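Local coordinates for D7 protein (PDB 3NHI), which binds and sequesters host cysteinyl leukotrienes, and binds stable thromboxane A2 analogues, modulating blood feeding by the mosquito, at residues A11-V14 with Y15-C18; R17-E20 with D21-S25; M33-N37 with A38-E42; E209-R212 with D213-I217. All blocks are in the same frame, centred on the assembly; numbering follows the deposited sequence.

Contact 1: residues A11-V14 with Y15-C18. With EAH ((5S,7E,9E,11Z,14Z)-5-hydroxyicosa-7,9,11,14-tetraenoic acid), chain B.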
# COMPACT_ATOMS: atom_id res chain seq x y z
N ALA A 11 -1.54 -5.76 -3.90
CA ALA A 11 -3.00 -5.67 -4.00
C ALA A 11 -3.63 -5.22 -2.67
O ALA A 11 -4.51 -4.35 -2.67
CB ALA A 11 -3.59 -6.99 -4.46
N LEU A 12 -3.19 -5.82 -1.56
CA LEU A 12 -3.73 -5.46 -0.25
C LEU A 12 -3.50 -3.99 0.06
O LEU A 12 -4.37 -3.31 0.62
CB LEU A 12 -3.12 -6.34 0.85
CG LEU A 12 -3.88 -6.32 2.18
CD1 LEU A 12 -5.29 -6.92 2.05
CD2 LEU A 12 -3.10 -7.06 3.25
N TYR A 13 -2.32 -3.48 -0.32
CA TYR A 13 -2.01 -2.07 -0.17
C TYR A 13 -3.03 -1.20 -0.90
O TYR A 13 -3.56 -0.23 -0.33
CB TYR A 13 -0.60 -1.75 -0.66
CG TYR A 13 -0.27 -0.28 -0.48
CD1 TYR A 13 0.34 0.18 0.69
CD2 TYR A 13 -0.61 0.66 -1.47
CE1 TYR A 13 0.59 1.53 0.87
CE2 TYR A 13 -0.36 2.00 -1.30
CZ TYR A 13 0.25 2.43 -0.13
OH TYR A 13 0.50 3.78 0.05
N VAL A 14 -3.32 -1.54 -2.15
CA VAL A 14 -4.33 -0.83 -2.92
C VAL A 14 -5.70 -0.84 -2.24
O VAL A 14 -6.33 0.20 -2.07
CB VAL A 14 -4.43 -1.38 -4.35
CG1 VAL A 14 -5.68 -0.83 -5.06
CG2 VAL A 14 -3.17 -1.05 -5.12
N TYR A 15 -6.15 -2.02 -1.82
CA TYR A 15 -7.46 -2.10 -1.17
C TYR A 15 -7.51 -1.23 0.08
O TYR A 15 -8.44 -0.43 0.25
CB TYR A 15 -7.86 -3.54 -0.84
CG TYR A 15 -7.86 -4.48 -2.04
CD1 TYR A 15 -8.48 -4.12 -3.24
CD2 TYR A 15 -7.25 -5.73 -1.96
CE1 TYR A 15 -8.47 -4.97 -4.34
CE2 TYR A 15 -7.24 -6.60 -3.06
CZ TYR A 15 -7.86 -6.21 -4.24
OH TYR A 15 -7.86 -7.02 -5.34
N LYS A 16 -6.50 -1.34 0.94
CA LYS A 16 -6.55 -0.66 2.24
C LYS A 16 -6.39 0.84 2.07
O LYS A 16 -7.07 1.61 2.75
CB LYS A 16 -5.56 -1.26 3.24
CG LYS A 16 -4.08 -0.99 2.98
CD LYS A 16 -3.51 0.14 3.85
CE LYS A 16 -1.99 0.25 3.67
NZ LYS A 16 -1.42 1.27 4.58
N ARG A 17 -5.51 1.27 1.16
CA ARG A 17 -5.33 2.70 0.93
C ARG A 17 -6.60 3.31 0.33
O ARG A 17 -6.99 4.43 0.69
CB ARG A 17 -4.09 2.98 0.07
CG ARG A 17 -3.92 4.44 -0.33
CD ARG A 17 -3.88 5.40 0.86
NE ARG A 17 -3.49 6.73 0.41
CZ ARG A 17 -2.25 7.20 0.39
NH1 ARG A 17 -1.25 6.44 0.82
NH2 ARG A 17 -2.01 8.42 -0.07
N CYS A 18 -7.25 2.58 -0.57
CA CYS A 18 -8.51 3.08 -1.12
C CYS A 18 -9.60 3.15 -0.07
O CYS A 18 -10.37 4.11 -0.07
CB CYS A 18 -8.94 2.26 -2.34
SG CYS A 18 -7.88 2.49 -3.78
O1 EAH B . -5.67 -10.94 2.94
C1 EAH B . -6.69 -10.29 2.59
O2 EAH B . -7.38 -9.62 3.40
C2 EAH B . -7.10 -10.33 1.13
C3 EAH B . -8.52 -9.81 0.94
C4 EAH B . -8.53 -8.32 0.61
C5 EAH B . -9.96 -7.82 0.46
O3 EAH B . -10.47 -8.30 -0.67
C6 EAH B . -9.98 -6.29 0.43
C7 EAH B . -11.37 -5.76 0.13
C8 EAH B . -11.42 -5.19 -1.27
C9 EAH B . -12.80 -4.89 -1.63
C10 EAH B . -12.89 -4.55 -2.92
C11 EAH B . -14.29 -4.27 -3.23
C12 EAH B . -14.74 -3.98 -4.45
C13 EAH B . -13.84 -3.89 -5.67
C14 EAH B . -13.46 -2.44 -5.86
C15 EAH B . -13.41 -1.82 -7.04
C16 EAH B . -13.74 -2.50 -8.35
C17 EAH B . -12.44 -2.86 -9.05
C18 EAH B . -12.05 -4.30 -8.74
C19 EAH B . -11.03 -4.80 -9.75
C20 EAH B . -10.57 -6.20 -9.40

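Contact 2: residues R17-E20 with D21-S25. With EAH ((5S,7E,9E,11Z,14Z)-5-hydroxyicosa-7,9,11,14-tetraenoic acid), chain B.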
# COMPACT_ATOMS: atom_id res chain seq x y z
N ARG A 17 -5.51 1.27 1.16
CA ARG A 17 -5.33 2.70 0.93
C ARG A 17 -6.60 3.31 0.33
O ARG A 17 -6.99 4.43 0.69
CB ARG A 17 -4.09 2.98 0.07
CG ARG A 17 -3.92 4.44 -0.33
CD ARG A 17 -3.88 5.40 0.86
NE ARG A 17 -3.49 6.73 0.41
CZ ARG A 17 -2.25 7.20 0.39
NH1 ARG A 17 -1.25 6.44 0.82
NH2 ARG A 17 -2.01 8.42 -0.07
N CYS A 18 -7.25 2.58 -0.57
CA CYS A 18 -8.51 3.08 -1.12
C CYS A 18 -9.60 3.15 -0.07
O CYS A 18 -10.37 4.11 -0.07
CB CYS A 18 -8.94 2.26 -2.34
SG CYS A 18 -7.88 2.49 -3.78
N TYR A 19 -9.68 2.17 0.83
CA TYR A 19 -10.59 2.27 1.97
C TYR A 19 -10.29 3.53 2.78
O TYR A 19 -11.19 4.30 3.12
CB TYR A 19 -10.49 1.05 2.89
CG TYR A 19 -11.35 -0.15 2.55
CD1 TYR A 19 -12.40 -0.53 3.38
CD2 TYR A 19 -11.08 -0.94 1.43
CE1 TYR A 19 -13.18 -1.65 3.10
CE2 TYR A 19 -11.85 -2.06 1.14
CZ TYR A 19 -12.90 -2.40 1.98
OH TYR A 19 -13.66 -3.51 1.68
N GLU A 20 -9.02 3.75 3.10
CA GLU A 20 -8.64 4.94 3.89
C GLU A 20 -9.07 6.24 3.23
O GLU A 20 -9.54 7.17 3.90
CB GLU A 20 -7.13 4.97 4.14
CG GLU A 20 -6.63 3.92 5.11
CD GLU A 20 -5.13 3.86 5.21
OE1 GLU A 20 -4.64 2.95 5.90
OE2 GLU A 20 -4.43 4.71 4.61
N ASP A 21 -8.93 6.30 1.91
CA ASP A 21 -9.16 7.54 1.21
C ASP A 21 -10.61 7.76 0.80
O ASP A 21 -10.98 8.88 0.43
CB ASP A 21 -8.21 7.66 0.03
CG ASP A 21 -6.77 7.91 0.46
OD1 ASP A 21 -6.53 8.13 1.67
OD2 ASP A 21 -5.90 7.89 -0.41
N HIS A 22 -11.43 6.72 0.89
CA HIS A 22 -12.83 6.82 0.41
C HIS A 22 -13.92 6.46 1.40
O HIS A 22 -15.05 6.88 1.23
CB HIS A 22 -12.99 6.07 -0.91
CG HIS A 22 -12.12 6.63 -1.99
ND1 HIS A 22 -12.48 7.75 -2.71
CD2 HIS A 22 -10.87 6.31 -2.39
CE1 HIS A 22 -11.51 8.07 -3.54
NE2 HIS A 22 -10.51 7.21 -3.36
N LEU A 23 -13.60 5.69 2.44
CA LEU A 23 -14.61 5.44 3.47
C LEU A 23 -15.04 6.75 4.11
O LEU A 23 -14.21 7.62 4.40
CB LEU A 23 -14.09 4.49 4.55
CG LEU A 23 -14.04 3.00 4.22
CD1 LEU A 23 -13.23 2.30 5.30
CD2 LEU A 23 -15.43 2.38 4.10
N PRO A 24 -16.36 6.92 4.31
CA PRO A 24 -16.78 8.08 5.08
C PRO A 24 -16.45 7.89 6.56
O PRO A 24 -16.24 6.76 7.01
CB PRO A 24 -18.29 8.12 4.85
CG PRO A 24 -18.67 6.74 4.51
CD PRO A 24 -17.49 6.10 3.84
N SER A 25 -16.39 8.99 7.30
CA SER A 25 -16.24 8.92 8.75
C SER A 25 -17.62 8.98 9.39
O SER A 25 -18.58 9.44 8.77
CB SER A 25 -15.33 10.04 9.26
OG SER A 25 -15.73 11.30 8.73
O1 EAH B . -5.67 -10.94 2.94
C1 EAH B . -6.69 -10.29 2.59
O2 EAH B . -7.38 -9.62 3.40
C2 EAH B . -7.10 -10.33 1.13
C3 EAH B . -8.52 -9.81 0.94
C4 EAH B . -8.53 -8.32 0.61
C5 EAH B . -9.96 -7.82 0.46
O3 EAH B . -10.47 -8.30 -0.67
C6 EAH B . -9.98 -6.29 0.43
C7 EAH B . -11.37 -5.76 0.13
C8 EAH B . -11.42 -5.19 -1.27
C9 EAH B . -12.80 -4.89 -1.63
C10 EAH B . -12.89 -4.55 -2.92
C11 EAH B . -14.29 -4.27 -3.23
C12 EAH B . -14.74 -3.98 -4.45
C13 EAH B . -13.84 -3.89 -5.67
C14 EAH B . -13.46 -2.44 -5.86
C15 EAH B . -13.41 -1.82 -7.04
C16 EAH B . -13.74 -2.50 -8.35
C17 EAH B . -12.44 -2.86 -9.05
C18 EAH B . -12.05 -4.30 -8.74
C19 EAH B . -11.03 -4.80 -9.75
C20 EAH B . -10.57 -6.20 -9.40
O HOH W 1 -4.21 10.14 -1.08
O HOH W 2 -11.77 8.87 3.63
O HOH W 3 -11.62 7.30 5.57

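Contact 3: residues M33-N37 with A38-E42. With EAH ((5S,7E,9E,11Z,14Z)-5-hydroxyicosa-7,9,11,14-tetraenoic acid), chain B.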
# COMPACT_ATOMS: atom_id res chain seq x y z
N MET A 33 -18.33 -0.07 4.31
CA MET A 33 -17.34 -1.13 4.51
C MET A 33 -17.95 -2.53 4.37
O MET A 33 -17.35 -3.40 3.76
CB MET A 33 -16.58 -0.97 5.83
CG MET A 33 -15.38 -1.89 5.93
SD MET A 33 -14.09 -1.35 7.05
CE MET A 33 -14.98 -1.33 8.60
N THR A 34 -19.16 -2.73 4.90
CA THR A 34 -19.85 -4.02 4.81
C THR A 34 -20.10 -4.43 3.36
O THR A 34 -19.87 -5.59 2.98
CB THR A 34 -21.19 -4.02 5.59
OG1 THR A 34 -20.94 -3.64 6.96
CG2 THR A 34 -21.86 -5.39 5.57
N LEU A 35 -20.58 -3.49 2.55
CA LEU A 35 -20.83 -3.75 1.14
C LEU A 35 -19.53 -3.98 0.37
O LEU A 35 -19.42 -4.94 -0.39
CB LEU A 35 -21.65 -2.61 0.52
CG LEU A 35 -23.15 -2.62 0.86
CD1 LEU A 35 -23.78 -1.25 0.62
CD2 LEU A 35 -23.90 -3.69 0.07
N TRP A 36 -18.55 -3.11 0.60
CA TRP A 36 -17.28 -3.22 -0.13
C TRP A 36 -16.49 -4.46 0.27
O TRP A 36 -15.84 -5.07 -0.58
CB TRP A 36 -16.43 -1.95 0.04
CG TRP A 36 -17.08 -0.68 -0.44
CD1 TRP A 36 -18.23 -0.55 -1.17
CD2 TRP A 36 -16.58 0.65 -0.23
NE1 TRP A 36 -18.49 0.78 -1.41
CE2 TRP A 36 -17.49 1.54 -0.84
CE3 TRP A 36 -15.46 1.17 0.44
CZ2 TRP A 36 -17.31 2.92 -0.82
CZ3 TRP A 36 -15.29 2.56 0.46
CH2 TRP A 36 -16.21 3.41 -0.17
N ASN A 37 -16.52 -4.82 1.56
CA ASN A 37 -15.87 -6.05 2.04
C ASN A 37 -16.42 -7.27 1.31
O ASN A 37 -15.70 -8.25 1.09
CB ASN A 37 -16.07 -6.23 3.55
CG ASN A 37 -15.12 -5.40 4.39
OD1 ASN A 37 -14.25 -4.70 3.88
ND2 ASN A 37 -15.29 -5.48 5.71
N ALA A 38 -17.70 -7.21 0.94
CA ALA A 38 -18.36 -8.30 0.22
C ALA A 38 -18.17 -8.15 -1.29
O ALA A 38 -18.79 -8.89 -2.07
CB ALA A 38 -19.84 -8.34 0.58
N TRP A 39 -17.33 -7.21 -1.71
CA TRP A 39 -17.06 -6.95 -3.13
C TRP A 39 -18.33 -6.58 -3.91
O TRP A 39 -18.52 -6.98 -5.06
CB TRP A 39 -16.27 -8.11 -3.77
CG TRP A 39 -14.80 -8.07 -3.42
CD1 TRP A 39 -14.25 -8.25 -2.18
CD2 TRP A 39 -13.71 -7.83 -4.31
NE1 TRP A 39 -12.88 -8.14 -2.25
CE2 TRP A 39 -12.52 -7.88 -3.55
CE3 TRP A 39 -13.63 -7.57 -5.69
CZ2 TRP A 39 -11.25 -7.68 -4.13
CZ3 TRP A 39 -12.36 -7.38 -6.26
CH2 TRP A 39 -11.20 -7.43 -5.48
N ARG A 40 -19.18 -5.81 -3.24
CA ARG A 40 -20.36 -5.26 -3.88
C ARG A 40 -20.10 -3.79 -4.16
O ARG A 40 -19.75 -3.03 -3.24
CB ARG A 40 -21.59 -5.43 -2.98
CG ARG A 40 -22.01 -6.89 -2.84
CD ARG A 40 -23.11 -7.06 -1.81
NE ARG A 40 -24.37 -6.48 -2.26
CZ ARG A 40 -25.50 -6.48 -1.55
NH1 ARG A 40 -25.53 -7.03 -0.34
NH2 ARG A 40 -26.59 -5.92 -2.05
N LEU A 41 -20.23 -3.39 -5.42
CA LEU A 41 -20.02 -2.00 -5.81
C LEU A 41 -21.29 -1.18 -5.58
O LEU A 41 -21.93 -0.69 -6.51
CB LEU A 41 -19.50 -1.89 -7.24
CG LEU A 41 -18.05 -2.33 -7.48
CD1 LEU A 41 -17.70 -2.21 -8.96
CD2 LEU A 41 -17.09 -1.50 -6.64
N GLU A 42 -21.63 -1.07 -4.30
CA GLU A 42 -22.86 -0.45 -3.84
C GLU A 42 -22.53 0.33 -2.56
O GLU A 42 -21.55 0.02 -1.88
CB GLU A 42 -23.91 -1.52 -3.52
CG GLU A 42 -24.33 -2.40 -4.68
CD GLU A 42 -25.08 -3.64 -4.22
OE1 GLU A 42 -25.99 -3.52 -3.37
OE2 GLU A 42 -24.76 -4.74 -4.72
O1 EAH B . -5.67 -10.94 2.94
C1 EAH B . -6.69 -10.29 2.59
O2 EAH B . -7.38 -9.62 3.40
C2 EAH B . -7.10 -10.33 1.13
C3 EAH B . -8.52 -9.81 0.94
C4 EAH B . -8.53 -8.32 0.61
C5 EAH B . -9.96 -7.82 0.46
O3 EAH B . -10.47 -8.30 -0.67
C6 EAH B . -9.98 -6.29 0.43
C7 EAH B . -11.37 -5.76 0.13
C8 EAH B . -11.42 -5.19 -1.27
C9 EAH B . -12.80 -4.89 -1.63
C10 EAH B . -12.89 -4.55 -2.92
C11 EAH B . -14.29 -4.27 -3.23
C12 EAH B . -14.74 -3.98 -4.45
C13 EAH B . -13.84 -3.89 -5.67
C14 EAH B . -13.46 -2.44 -5.86
C15 EAH B . -13.41 -1.82 -7.04
C16 EAH B . -13.74 -2.50 -8.35
C17 EAH B . -12.44 -2.86 -9.05
C18 EAH B . -12.05 -4.30 -8.74
C19 EAH B . -11.03 -4.80 -9.75
C20 EAH B . -10.57 -6.20 -9.40
O HOH W 4 -12.90 -8.86 0.61

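Contact 4: residues E209-R212 with D213-I217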
# COMPACT_ATOMS: atom_id res chain seq x y z
N GLU A 209 3.40 11.88 0.39
CA GLU A 209 3.23 10.69 1.22
C GLU A 209 3.89 10.85 2.58
O GLU A 209 3.35 10.42 3.60
CB GLU A 209 3.76 9.44 0.52
CG GLU A 209 2.93 9.01 -0.69
CD GLU A 209 1.45 8.86 -0.38
OE1 GLU A 209 0.64 9.10 -1.29
OE2 GLU A 209 1.09 8.48 0.76
N ILE A 210 5.06 11.48 2.60
CA ILE A 210 5.71 11.76 3.88
C ILE A 210 4.87 12.78 4.67
O ILE A 210 4.64 12.60 5.87
CB ILE A 210 7.18 12.19 3.69
CG1 ILE A 210 7.95 11.04 3.03
CG2 ILE A 210 7.81 12.62 5.01
CD1 ILE A 210 9.43 11.35 2.71
N VAL A 211 4.38 13.83 4.00
CA VAL A 211 3.48 14.78 4.64
C VAL A 211 2.26 14.07 5.23
O VAL A 211 1.86 14.38 6.35
CB VAL A 211 3.06 15.91 3.67
CG1 VAL A 211 1.94 16.76 4.26
CG2 VAL A 211 4.28 16.78 3.35
N ARG A 212 1.68 13.11 4.49
CA ARG A 212 0.50 12.38 4.96
C ARG A 212 0.77 11.73 6.32
O ARG A 212 -0.10 11.73 7.20
CB ARG A 212 0.08 11.33 3.94
CG ARG A 212 -1.25 10.65 4.25
CD ARG A 212 -1.56 9.68 3.12
NE ARG A 212 -2.90 9.09 3.19
CZ ARG A 212 -3.16 7.91 3.73
NH1 ARG A 212 -2.19 7.20 4.30
NH2 ARG A 212 -4.40 7.44 3.72
N ASP A 213 1.98 11.21 6.51
CA ASP A 213 2.33 10.58 7.79
C ASP A 213 2.39 11.57 8.95
O ASP A 213 2.06 11.21 10.09
CB ASP A 213 3.65 9.82 7.67
CG ASP A 213 3.48 8.44 7.07
OD1 ASP A 213 2.35 8.06 6.72
OD2 ASP A 213 4.49 7.72 6.98
N PHE A 214 2.80 12.81 8.68
CA PHE A 214 2.73 13.87 9.69
C PHE A 214 1.29 14.29 9.96
O PHE A 214 0.91 14.55 11.11
CB PHE A 214 3.59 15.07 9.30
CG PHE A 214 5.07 14.85 9.48
CD1 PHE A 214 5.80 14.11 8.55
CD2 PHE A 214 5.72 15.38 10.58
CE1 PHE A 214 7.17 13.91 8.72
CE2 PHE A 214 7.09 15.19 10.76
CZ PHE A 214 7.82 14.45 9.83
N ASN A 215 0.47 14.33 8.91
CA ASN A 215 -0.96 14.63 9.09
C ASN A 215 -1.62 13.58 9.97
O ASN A 215 -2.43 13.91 10.83
CB ASN A 215 -1.67 14.72 7.74
CG ASN A 215 -1.22 15.92 6.92
OD1 ASN A 215 -0.59 16.84 7.43
ND2 ASN A 215 -1.57 15.90 5.64
N LEU A 216 -1.21 12.32 9.78
CA LEU A 216 -1.80 11.21 10.53
C LEU A 216 -1.45 11.18 12.02
O LEU A 216 -2.14 10.52 12.80
CB LEU A 216 -1.45 9.87 9.86
CG LEU A 216 -2.30 9.55 8.62
CD1 LEU A 216 -1.66 8.41 7.83
CD2 LEU A 216 -3.74 9.19 9.00
N ILE A 217 -0.38 11.88 12.41
CA ILE A 217 -0.07 12.08 13.84
C ILE A 217 -0.52 13.45 14.34
O ILE A 217 -0.06 13.94 15.37
CB ILE A 217 1.41 11.78 14.20
CG1 ILE A 217 2.37 12.71 13.43
CG2 ILE A 217 1.73 10.31 13.95
CD1 ILE A 217 3.74 12.86 14.10
O HOH W 5 0.72 7.61 4.61

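Contact 1: residues A11-V14 with Y15-C18
Tyr15 reaches back over Ala11 one helical turn earlier, and its ring can be followed outward atom by atom. CB already touches the bound fatty acid, 3.7 Å from EAH C6. With CG anti to its own carbonyl carbon (chi1 -56°), the ring swings back toward the N-terminal end of the helix and lies against the carbonyl of Ala11: Tyr15 CD2 is 3.1 Å from Ala11 O, which sits over one face near the rim. EAH C8 covers the opposite face, 3.7 Å from Tyr15 CG, so the phenol is held between helix backbone and lipid. Farther out, CE2 meets the methyl of Ala11, CB to CE2 3.9 Å, and the hydroxyl at the tip is hydrogen-bonded to the backbone O of Tyr131. All this lies on helix 8-22 of an all-helical odorant-binding-protein fold, where Leu12 and Tyr15 belong to the lipid pocket; Leu12 offers CD1 to the ligand carboxylate, 3.7 Å from EAH O2. Regular i to i+4 bonds run beneath, among them Tyr15 N to Ala11 O and Cys18 N to Val14 O. Away from the lipid, Tyr13 and Arg17 lie side by side and point the same way, with Arg17 CB over one face of the Tyr13 ring and the ring and guanidinium planes 57° apart; Arg17 NE is salt-bridged to Asp21. Lys16 bends at chi2 and brings CE within 3.8 Å of Tyr13 CD1. Val14 CG1 packs 4.2 Å from Cys18 SG, whose disulfide to Cys54 ties this turn to helix 46-58.

Contact 2: residues R17-E20 with D21-S25
At the C-terminal end of helix 8-22 in the odorant-binding-protein fold, a local contact pairs Arg17 with Asp21 in an i to i+4 salt bridge and Tyr19 with Leu23 as an aromatic-aliphatic pair, flanking the last turn. The arginine chain bends at chi2 (56°) and presents NE to Asp21 OD2 at 2.8 Å; the acceptor lies in the guanidinium plane, while the nitrogen approaches the syn side of the carboxylate oxygen, 34° out of its plane. Water 1 reinforces the pair, accepting from Arg17 NH2 and donating to Asp21 OD2. Glu20 OE2 and Asp21 OD1 both form salt bridges with Arg212 NH2, so the neighbouring acids share a countercharge. Tyr19 turns toward the pocket, its OH 3.6 Å from EAH C7 and hydrogen-bonded to Asn37 OD1. At the near edge of the same ring, Leu23 CD1 sits 3.5 Å from Tyr19 CD1, beside the point where Leu23 leaves helical geometry. The backbone frays in step: Tyr19 O takes a sound bond from Leu23 N at 2.9 Å and a longer one from His22 N, both arriving from the same face of the carbonyl plane, whereas His22 N to Cys18 O is weak. Two waters, 2 and 3, lie between Glu20 O and Leu23 O where the chain turns away. His22 directs the edge of its imidazole at the preceding turn, with CD2 3.2 Å from Cys18 O and in the ring plane.

Contact 3: residues M33-N37 with A38-E42
Thr34 O accepts a weak bond from Ala38 N, and from here the end of helix 28-37 unwinds through a Schellman motif beside the lipid pocket. Leu35 supplies its long bond, taking Arg40 N on its carbonyl O at 3.0 Å. In its side chain, CD2 rests over the centre of one face of the Arg40 guanidinium, 3.6 Å from CZ, and CD1 meets Glu42 O. The guanidinium is in turn pinned at its edge, because bending at chi3 (69°) brings Arg40 NE to Glu42 OE2 at 3.0 Å, in the guanidinium plane but from above that of the carboxylate; a second, weak hydrogen bond, Arg40 NH2 to Glu42 OE1, completes the salt bridge. Trp36 closes the inner bond of the motif, its O receiving Trp39 N at 2.8 Å from above the carbonyl plane. The indole of Trp36 stacks on Tyr51, and at its edge NE1 makes a weak bond to Glu42 O. Asn37 comes last, and its O accepts from water 4. That water also accepts a weak bond from Trp39 NE1 and is hydrogen-bonded to EAH O3. A positive phi (59°) marks Trp39 as the C-prime residue. EAH C10 sits over its indole, 3.4 Å from Trp39 CE2, a face-on contact with the polyene, and this residue belongs to the leukotriene C4 site. Trp39 NE1 donates to the ligand hydroxyl EAH O3 at 2.9 Å, with an N-H...O angle of 154°.

Contact 4: residues E209-R212 with D213-I217
Phe214 turns the edge of its ring to the carbonyl of Ile210: Ile210 O lies in the ring plane, 3.3 Å from Phe214 CD1. The same edge continues onto the methyl branch of Ile210, with CE1 4.0 Å from CG2, the two side chains lying side by side and pointing the same way. The guanidinium of Arg212 also uses its edge, where water 5 sits in plane, accepting from NH1 at 3.0 Å and donating to Asp213 OD1 at 2.7 Å. Leu216 CD1 approaches this group obliquely, 3.8 Å from Arg212 NH1. The Arg212 chain gets there fully stretched, CG trans to the backbone N (chi1 -172°) and extended as far as NE, which carries the charge well clear of the helix toward Glu20 and Asp21. These contacts lie along helix 207-216, within the PBP/GOBP family region of this all-helical protein. Ile210 and Phe214 face helix 223-231, and Phe214 also reaches helix 251-266. Val211 CG1 meets the amide of Asn215, 3.9 Å from ND2. In the backbone, Asp213 N and Phe214 N make weak bonds, while Asn215 N reaches Val211 O at 2.9 Å and Leu216 N is well bound to Arg212 O. Asp213 is buried, yet its carboxylate is well supplied, OD1 paired with Arg264 and OD2 hydrogen-bonded to Tyr199 and His261. With these donors and the water-linked Arg212 close by, the carboxylate is probably stabilised in its charged form.

From the N terminus, contacts 1 and 2 both lie on helix 8-22; contact 2 begins on the turn where contact 1 ends, sharing Arg17 and Cys18. Contact 3 follows at the end of helix 28-37, and contact 4 lies far down the chain on helix 207-216. Each is local, closing only a turn or a helix end; none encloses or crosses another. What joins them is tertiary. Contacts 1 and 3 meet where Tyr15 touches Trp39, contacts 2 and 3 through Tyr19, Leu23 and the 33-37 helix end, and all three touch the same lipid. Contact 4 stays about 12 Å from contact 3 at nearest atoms, but salt bridges from Arg212 to Glu20 and Asp21 bind it to helix 8-22.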